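PDB 7CNE: sphingomyelinase C from Streptomyces griseocarneus, which belongs to the DNase I-like endonuclease/exonuclease/phosphatase family and builds its single chain around mixed beta-sheets flanked by helices. Local coordinates for residues D120-D125 with S156-G161; H150-D155 with S168-Q173; L195-H200 with A205-D210. One frame throughout, in Å; residues are numbered along the deposited sequence.

Contact 1 (D120-D125 with S156-G161); sequences DACGAD and SGCAAG
The disulfide between Cys122 and Cys158 staples two irregular loops together, one leading from strand 110-117 to strand 131-139, the other from strand 142-150 to helix 162-180. The two SG atoms lie 2.1 Å apart, and a chi3 of 94° sets the CB-SG bonds of the two cysteines roughly perpendicular. SG of Cys122 is tucked between its own N and carbonyl carbon (chi1 59°), whereas SG of Cys158 stands anti to its carbonyl carbon. Beside the bridge Gly123 CA comes to 3.6 Å from Gly157 C, an approach that leaves little room for side chains at either glycine; Gly123 also has a positive phi (59°), which glycine adopts readily. Gly123 N lies 3.5 Å from Cys158 SG. A second tie is indirect: Asp155 OD2 accepts bonds from both Ala124 N and Gly157 N, so one carboxylate oxygen serves both loops. Glu162 and Asp166 of helix 162-180 pack against Cys122. With chi3 close to the perpendicular at which sulfur lone pairs repel least, the bridge appears relaxed about that torsion, and it gives two irregular segments a covalent link that hydrogen bonding between them does not supply.

Contact 2 (H150-D155 with S168-Q173); sequences HAQSTD and SRQFRQ
Ala151 and Gln170 bring the backbones nearest, their CA atoms 7.0 Å apart, where the chain leaving strand 142-150 runs past helix 162-180. Gln170 spans the gap: its chain is extended beyond CG (chi2 178°), which carries the amide over to the loop backbone. There OE1 accepts a hydrogen bond from Gln152 N at 2.7 Å, moderately bent (143° at the hydrogen), the donor standing somewhat off the carbonyl plane. The same oxygen rests 3.3 Å from Ala151 CA. The side chain of Gln152 crosses that of Gln170 at about a right angle, its CB 3.6 Å from Gln170 NE2, and then bends back so that Gln152 NE2 donates to Ser153 O, in the carbonyl plane on a lone pair, at 2.8 Å. One helical residue further on, Phe171 adds an apolar touch: its CE1 lies 3.9 Å from Ala151 CB, approached obliquely. Water 1 accepts from Gln170 NE2 at 3.2 Å and donates weakly to His150 O, while NE2 also donates to Asp120 O. The buried Gln170 amide is thus used at both ends, its oxygen as acceptor and its nitrogen as donor, a pattern that probably sets which way round the amide sits.

Contact 3 (L195-H200 with A205-D210); sequences LNVDSH and ASMLAD
Met207 reaches from helix 203-211 toward Leu195 and Val197, and almost everything it does in this contact is done by its sulfur. At the base, CB of Met207 lies 4.1 Å from Val197 CG1. CG, anti to the backbone N of Met207 (chi1 174°), carries the chain straight on off the helix. SD then settles between the two loop side chains: Leu195 CD1 is 3.6 Å away, and Val197 CB, with the branch point of its isopropyl group turned to the helix, lies 3.8 Å away. Val197 CG2 follows at 3.9 Å from Met207 SD. Past the sulfur the Met207 chain bends (chi3 80°), and Met207 CE ends 4.3 Å from Leu195 CD1. Leu195 crosses the methionine at about a right angle and meets SD with both CD1 and, less closely, CB. Helix 162-180 and strand 247-251 add to this packing: Phe171 of the helix touches both Val197 and Met207, while the strand contributes Tyr248 against Leu195 and Leu250 against Met207, wedging the methionine among a loop, a neighbouring helix and a sheet edge strand.

Contact 2 lies between the other two, its centre 10 Å from that of contact 1 and 10 Å from that of contact 3; contacts 1 and 3 lie 17 Å apart, centre to centre, and do not touch. Toward contact 1 the join is polar: Cys122 N lies 2.9 Å from Gln152 OE1. Toward contact 3, helix 162-180 is tied to helix 203-211 by the salt bridge of Arg172 NE with Asp210 OD1 at 2.8 Å. Two small molecules are bound nearby, both probably from the crystallisation liquor. 4-(2-hydroxyethyl)-1-piperazine ethanesulfonic acid is hydrogen-bonded to Asp125 O and lies about 6 Å from the side chain of Gln170. Succinic acid is held by His150 NE2 and Asn196 ND2, so segments 150-155 and 195-200 both reach the same molecule, which may mark a pocket.

Contact 1 (D120-D125 with S156-G161)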
loop_
_atom_site.group_PDB
_atom_site.type_symbol
_atom_site.label_atom_id
_atom_site.label_comp_id
_atom_site.label_asym_id
_atom_site.label_seq_id
_atom_site.Cartn_x
_atom_site.Cartn_y
_atom_site.Cartn_z
ATOM N N ASP A 120 -3.471 2.844 16.899
ATOM C CA ASP A 120 -4.930 2.798 16.883
ATOM C C ASP A 120 -5.402 1.885 15.764
ATOM O O ASP A 120 -4.969 2.037 14.615
ATOM C CB ASP A 120 -5.521 4.204 16.684
ATOM C CG ASP A 120 -5.092 5.179 17.766
ATOM O OD1 ASP A 120 -4.030 5.807 17.608
ATOM O OD2 ASP A 120 -5.829 5.326 18.770
ATOM N N ALA A 121 -6.303 0.957 16.092
ATOM C CA ALA A 121 -6.876 0.042 15.110
ATOM C C ALA A 121 -8.026 -0.706 15.770
ATOM O O ALA A 121 -8.105 -0.782 16.996
ATOM C CB ALA A 121 -5.833 -0.945 14.573
ATOM N N CYS A 122 -8.911 -1.263 14.940
ATOM C CA CYS A 122 -10.083 -1.985 15.423
ATOM C C CYS A 122 -10.309 -3.228 14.573
ATOM O O CYS A 122 -9.724 -3.395 13.499
ATOM C CB CYS A 122 -11.343 -1.105 15.425
ATOM S SG CYS A 122 -11.836 -0.417 13.808
ATOM N N GLY A 123 -11.186 -4.101 15.073
ATOM C CA GLY A 123 -11.488 -5.332 14.371
ATOM C C GLY A 123 -10.239 -6.158 14.172
ATOM O O GLY A 123 -9.365 -6.223 15.043
ATOM N N ALA A 124 -10.129 -6.765 12.986
ATOM C CA ALA A 124 -9.009 -7.652 12.690
ATOM C C ALA A 124 -7.684 -6.909 12.655
ATOM O O ALA A 124 -6.644 -7.481 13.008
ATOM C CB ALA A 124 -9.236 -8.359 11.352
ATOM N N ASP A 125 -7.693 -5.645 12.222
ATOM C CA ASP A 125 -6.451 -4.892 12.092
ATOM C C ASP A 125 -5.726 -4.751 13.430
ATOM O O ASP A 125 -4.490 -4.700 13.471
ATOM C CB ASP A 125 -6.738 -3.502 11.519
ATOM C CG ASP A 125 -7.429 -3.547 10.165
ATOM O OD1 ASP A 125 -8.407 -4.330 10.001
ATOM O OD2 ASP A 125 -7.006 -2.770 9.278
ATOM N N SER A 156 -15.573 -5.995 10.026
ATOM C CA SER A 156 -16.729 -6.515 10.747
ATOM C C SER A 156 -16.601 -6.333 12.253
ATOM O O SER A 156 -17.608 -6.117 12.942
ATOM C CB SER A 156 -16.893 -8.000 10.416
ATOM O OG SER A 156 -18.253 -8.381 10.465
ATOM N N GLY A 157 -15.384 -6.440 12.784
ATOM C CA GLY A 157 -15.119 -6.329 14.202
ATOM C C GLY A 157 -15.056 -4.921 14.729
ATOM O O GLY A 157 -14.939 -4.726 15.943
ATOM N N CYS A 158 -15.123 -3.923 13.853
ATOM C CA CYS A 158 -15.169 -2.535 14.280
ATOM C C CYS A 158 -16.611 -2.141 14.565
ATOM O O CYS A 158 -17.528 -2.554 13.855
ATOM C CB CYS A 158 -14.578 -1.615 13.211
ATOM S SG CYS A 158 -12.828 -1.922 12.825
ATOM N N ALA A 159 -16.805 -1.340 15.610
ATOM C CA ALA A 159 -18.111 -0.744 15.849
ATOM C C ALA A 159 -18.408 0.288 14.766
ATOM O O ALA A 159 -17.514 0.741 14.045
ATOM C CB ALA A 159 -18.166 -0.101 17.238
ATOM N N ALA A 160 -19.686 0.647 14.638
ATOM C CA ALA A 160 -20.077 1.660 13.662
ATOM C C ALA A 160 -19.263 2.938 13.861
ATOM O O ALA A 160 -19.156 3.458 14.977
ATOM C CB ALA A 160 -21.574 1.959 13.766
ATOM N N GLY A 161 -18.653 3.419 12.778
ATOM C CA GLY A 161 -17.801 4.589 12.820
ATOM C C GLY A 161 -16.406 4.362 13.364
ATOM O O GLY A 161 -15.543 5.238 13.195
#

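Contact 2 (H150-D155 with S168-Q173)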
loop_
_atom_site.group_PDB
_atom_site.type_symbol
_atom_site.label_atom_id
_atom_site.label_comp_id
_atom_site.label_asym_id
_atom_site.label_seq_id
_atom_site.Cartn_x
_atom_site.Cartn_y
_atom_site.Cartn_z
ATOM N N HIS A 150 -0.843 0.593 4.816
ATOM C CA HIS A 150 -2.151 0.014 4.549
ATOM C C HIS A 150 -2.991 0.384 5.767
ATOM O O HIS A 150 -2.777 -0.167 6.846
ATOM C CB HIS A 150 -2.045 -1.504 4.372
ATOM C CG HIS A 150 -3.332 -2.169 4.000
ATOM N ND1 HIS A 150 -3.478 -3.542 3.983
ATOM C CD2 HIS A 150 -4.527 -1.657 3.616
ATOM C CE1 HIS A 150 -4.712 -3.847 3.619
ATOM N NE2 HIS A 150 -5.367 -2.722 3.383
ATOM N N ALA A 151 -3.900 1.337 5.615
ATOM C CA ALA A 151 -4.629 1.889 6.750
ATOM C C ALA A 151 -5.819 1.003 7.137
ATOM O O ALA A 151 -6.168 0.035 6.454
ATOM C CB ALA A 151 -5.094 3.318 6.442
ATOM N N GLN A 152 -6.433 1.347 8.270
ATOM C CA GLN A 152 -7.494 0.539 8.871
ATOM C C GLN A 152 -8.605 0.193 7.877
ATOM O O GLN A 152 -9.163 1.071 7.215
ATOM C CB GLN A 152 -8.083 1.299 10.063
ATOM C CG GLN A 152 -9.375 0.698 10.636
ATOM C CD GLN A 152 -9.109 -0.574 11.394
ATOM O OE1 GLN A 152 -8.224 -0.612 12.238
ATOM N NE2 GLN A 152 -9.867 -1.635 11.094
ATOM N N SER A 153 -8.948 -1.088 7.798
ATOM C CA SER A 153 -10.029 -1.513 6.921
ATOM C C SER A 153 -11.382 -1.327 7.606
ATOM O O SER A 153 -11.482 -1.199 8.829
ATOM C CB SER A 153 -9.853 -2.978 6.507
ATOM O OG SER A 153 -9.971 -3.835 7.635
ATOM N N THR A 154 -12.437 -1.292 6.795
ATOM C CA THR A 154 -13.799 -1.158 7.317
ATOM C C THR A 154 -14.301 -2.555 7.684
ATOM O O THR A 154 -15.022 -3.220 6.936
ATOM C CB THR A 154 -14.686 -0.444 6.302
ATOM O OG1 THR A 154 -14.146 0.865 6.073
ATOM C CG2 THR A 154 -16.116 -0.293 6.827
ATOM N N ASP A 155 -13.907 -2.993 8.880
ATOM C CA ASP A 155 -13.941 -4.393 9.281
ATOM C C ASP A 155 -15.162 -4.729 10.126
ATOM O O ASP A 155 -15.689 -3.892 10.865
ATOM C CB ASP A 155 -12.681 -4.760 10.070
ATOM C CG ASP A 155 -12.647 -6.227 10.441
ATOM O OD1 ASP A 155 -12.457 -7.043 9.520
ATOM O OD2 ASP A 155 -12.843 -6.567 11.632
ATOM N N SER A 168 -8.466 7.929 10.996
ATOM C CA SER A 168 -8.093 9.309 11.286
ATOM C C SER A 168 -6.888 9.356 12.216
ATOM O O SER A 168 -5.924 10.084 11.963
ATOM C CB SER A 168 -9.282 10.057 11.895
ATOM O OG SER A 168 -8.919 11.364 12.299
ATOM N N ARG A 169 -6.920 8.563 13.294
ATOM C CA ARG A 169 -5.784 8.524 14.211
ATOM C C ARG A 169 -4.533 7.970 13.529
ATOM O O ARG A 169 -3.414 8.417 13.814
ATOM C CB ARG A 169 -6.139 7.697 15.451
ATOM C CG ARG A 169 -7.138 8.403 16.396
ATOM C CD ARG A 169 -8.066 7.419 17.125
ATOM N NE ARG A 169 -8.941 8.117 18.078
ATOM C CZ ARG A 169 -10.045 8.783 17.734
ATOM N NH1 ARG A 169 -10.430 8.840 16.459
ATOM N NH2 ARG A 169 -10.780 9.388 18.665
ATOM N N GLN A 170 -4.696 6.993 12.630
ATOM C CA GLN A 170 -3.528 6.458 11.924
ATOM C C GLN A 170 -2.876 7.521 11.047
ATOM O O GLN A 170 -1.645 7.657 11.031
ATOM C CB GLN A 170 -3.923 5.238 11.087
ATOM C CG GLN A 170 -4.319 4.013 11.949
ATOM C CD GLN A 170 -4.751 2.812 11.118
ATOM O OE1 GLN A 170 -4.925 2.915 9.898
ATOM N NE2 GLN A 170 -4.920 1.661 11.776
ATOM N N PHE A 171 -3.685 8.288 10.311
ATOM C CA PHE A 171 -3.124 9.359 9.489
ATOM C C PHE A 171 -2.447 10.416 10.356
ATOM O O PHE A 171 -1.382 10.937 9.998
ATOM C CB PHE A 171 -4.215 10.006 8.625
ATOM C CG PHE A 171 -4.916 9.052 7.686
ATOM C CD1 PHE A 171 -4.199 8.100 6.967
ATOM C CD2 PHE A 171 -6.304 9.127 7.511
ATOM C CE1 PHE A 171 -4.855 7.216 6.079
ATOM C CE2 PHE A 171 -6.969 8.255 6.633
ATOM C CZ PHE A 171 -6.235 7.290 5.919
ATOM N N ARG A 172 -3.043 10.746 11.511
ATOM C CA ARG A 172 -2.402 11.735 12.385
ATOM C C ARG A 172 -1.143 11.177 13.045
ATOM O O ARG A 172 -0.196 11.930 13.308
ATOM C CB ARG A 172 -3.391 12.246 13.437
ATOM C CG ARG A 172 -4.475 13.137 12.829
ATOM C CD ARG A 172 -5.299 13.887 13.880
ATOM N NE ARG A 172 -6.570 14.325 13.318
ATOM C CZ ARG A 172 -7.589 14.806 14.022
ATOM N NH1 ARG A 172 -7.508 14.915 15.350
ATOM N NH2 ARG A 172 -8.699 15.169 13.386
ATOM N N GLN A 173 -1.098 9.870 13.305
ATOM C CA GLN A 173 0.131 9.280 13.826
ATOM C C GLN A 173 1.265 9.396 12.813
ATOM O O GLN A 173 2.415 9.672 13.180
ATOM C CB GLN A 173 -0.095 7.813 14.209
ATOM C CG GLN A 173 1.149 7.182 14.875
ATOM C CD GLN A 173 1.034 5.676 15.123
ATOM O OE1 GLN A 173 -0.043 5.090 15.021
ATOM N NE2 GLN A 173 2.155 5.052 15.464
HETATM O O HOH W 1 -4.435 -0.773 9.796
#

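Contact 3 (L195-H200 with A205-D210)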
loop_
_atom_site.group_PDB
_atom_site.type_symbol
_atom_site.label_atom_id
_atom_site.label_comp_id
_atom_site.label_asym_id
_atom_site.label_seq_id
_atom_site.Cartn_x
_atom_site.Cartn_y
_atom_site.Cartn_z
ATOM N N LEU A 195 -5.109 3.423 1.491
ATOM C CA LEU A 195 -5.509 4.213 2.647
ATOM C C LEU A 195 -6.942 3.946 3.082
ATOM O O LEU A 195 -7.375 4.511 4.090
ATOM C CB LEU A 195 -5.302 5.707 2.380
ATOM C CG LEU A 195 -3.926 6.051 1.802
ATOM C CD1 LEU A 195 -3.768 7.549 1.634
ATOM C CD2 LEU A 195 -2.818 5.489 2.697
ATOM N N ASN A 196 -7.673 3.090 2.362
ATOM C CA ASN A 196 -9.002 2.633 2.766
ATOM C C ASN A 196 -9.968 3.794 2.971
ATOM O O ASN A 196 -10.864 3.726 3.813
ATOM C CB ASN A 196 -8.925 1.752 4.021
ATOM C CG ASN A 196 -8.935 0.278 3.680
ATOM O OD1 ASN A 196 -9.772 -0.162 2.908
ATOM N ND2 ASN A 196 -7.992 -0.489 4.233
ATOM N N VAL A 197 -9.769 4.863 2.202
ATOM C CA VAL A 197 -10.643 6.030 2.173
ATOM C C VAL A 197 -11.132 6.213 0.740
ATOM O O VAL A 197 -10.321 6.404 -0.178
ATOM C CB VAL A 197 -9.915 7.296 2.654
ATOM C CG1 VAL A 197 -10.804 8.524 2.479
ATOM C CG2 VAL A 197 -9.465 7.147 4.106
ATOM N N ASP A 198 -12.450 6.193 0.553
ATOM C CA ASP A 198 -13.033 6.362 -0.779
ATOM C C ASP A 198 -12.896 7.807 -1.251
ATOM O O ASP A 198 -13.390 8.732 -0.596
ATOM C CB ASP A 198 -14.500 5.942 -0.759
ATOM C CG ASP A 198 -15.134 5.945 -2.143
ATOM O OD1 ASP A 198 -14.407 5.835 -3.155
ATOM O OD2 ASP A 198 -16.372 6.066 -2.211
ATOM N N SER A 199 -12.241 8.000 -2.404
ATOM C CA SER A 199 -12.054 9.341 -2.948
ATOM C C SER A 199 -13.378 10.016 -3.257
ATOM O O SER A 199 -13.438 11.247 -3.302
ATOM C CB SER A 199 -11.201 9.300 -4.223
ATOM O OG SER A 199 -11.931 8.731 -5.297
ATOM N N HIS A 200 -14.430 9.239 -3.463
ATOM C CA HIS A 200 -15.746 9.777 -3.777
ATOM C C HIS A 200 -16.555 10.142 -2.537
ATOM O O HIS A 200 -17.706 10.563 -2.676
ATOM C CB HIS A 200 -16.513 8.766 -4.628
ATOM C CG HIS A 200 -15.813 8.415 -5.904
ATOM N ND1 HIS A 200 -15.032 7.288 -6.039
ATOM C CD2 HIS A 200 -15.772 9.046 -7.103
ATOM C CE1 HIS A 200 -14.536 7.242 -7.265
ATOM N NE2 HIS A 200 -14.971 8.297 -7.930
ATOM N N ALA A 205 -11.679 14.261 2.148
ATOM C CA ALA A 205 -11.189 15.552 2.621
ATOM C C ALA A 205 -10.627 15.464 4.039
ATOM O O ALA A 205 -9.658 16.155 4.364
ATOM C CB ALA A 205 -12.300 16.606 2.545
ATOM N N SER A 206 -11.218 14.643 4.909
ATOM C CA SER A 206 -10.634 14.554 6.249
ATOM C C SER A 206 -9.314 13.784 6.234
ATOM O O SER A 206 -8.418 14.079 7.035
ATOM C CB SER A 206 -11.626 13.939 7.239
ATOM O OG SER A 206 -12.013 12.632 6.858
ATOM N N MET A 207 -9.162 12.820 5.324
ATOM C CA MET A 207 -7.864 12.162 5.163
ATOM C C MET A 207 -6.770 13.175 4.822
ATOM O O MET A 207 -5.701 13.183 5.448
ATOM C CB MET A 207 -7.961 11.080 4.083
ATOM C CG MET A 207 -6.630 10.433 3.730
ATOM S SD MET A 207 -6.804 9.384 2.285
ATOM C CE MET A 207 -6.744 10.630 0.975
ATOM N N LEU A 208 -7.027 14.045 3.837
ATOM C CA LEU A 208 -6.064 15.084 3.473
ATOM C C LEU A 208 -5.678 15.930 4.682
ATOM O O LEU A 208 -4.500 16.232 4.895
ATOM C CB LEU A 208 -6.641 15.980 2.376
ATOM C CG LEU A 208 -6.951 15.374 1.001
ATOM C CD1 LEU A 208 -7.504 16.460 0.114
ATOM C CD2 LEU A 208 -5.688 14.738 0.389
ATOM N N ALA A 209 -6.668 16.339 5.474
ATOM C CA ALA A 209 -6.387 17.185 6.631
ATOM C C ALA A 209 -5.648 16.413 7.719
ATOM O O ALA A 209 -4.725 16.946 8.344
ATOM C CB ALA A 209 -7.691 17.773 7.175
ATOM N N ASP A 210 -6.032 15.152 7.950
ATOM C CA ASP A 210 -5.394 14.356 8.999
ATOM C C ASP A 210 -3.939 14.036 8.667
ATOM O O ASP A 210 -3.070 14.100 9.545
ATOM C CB ASP A 210 -6.181 13.066 9.227
ATOM C CG ASP A 210 -7.497 13.302 9.977
ATOM O OD1 ASP A 210 -7.587 14.297 10.731
ATOM O OD2 ASP A 210 -8.435 12.494 9.798
#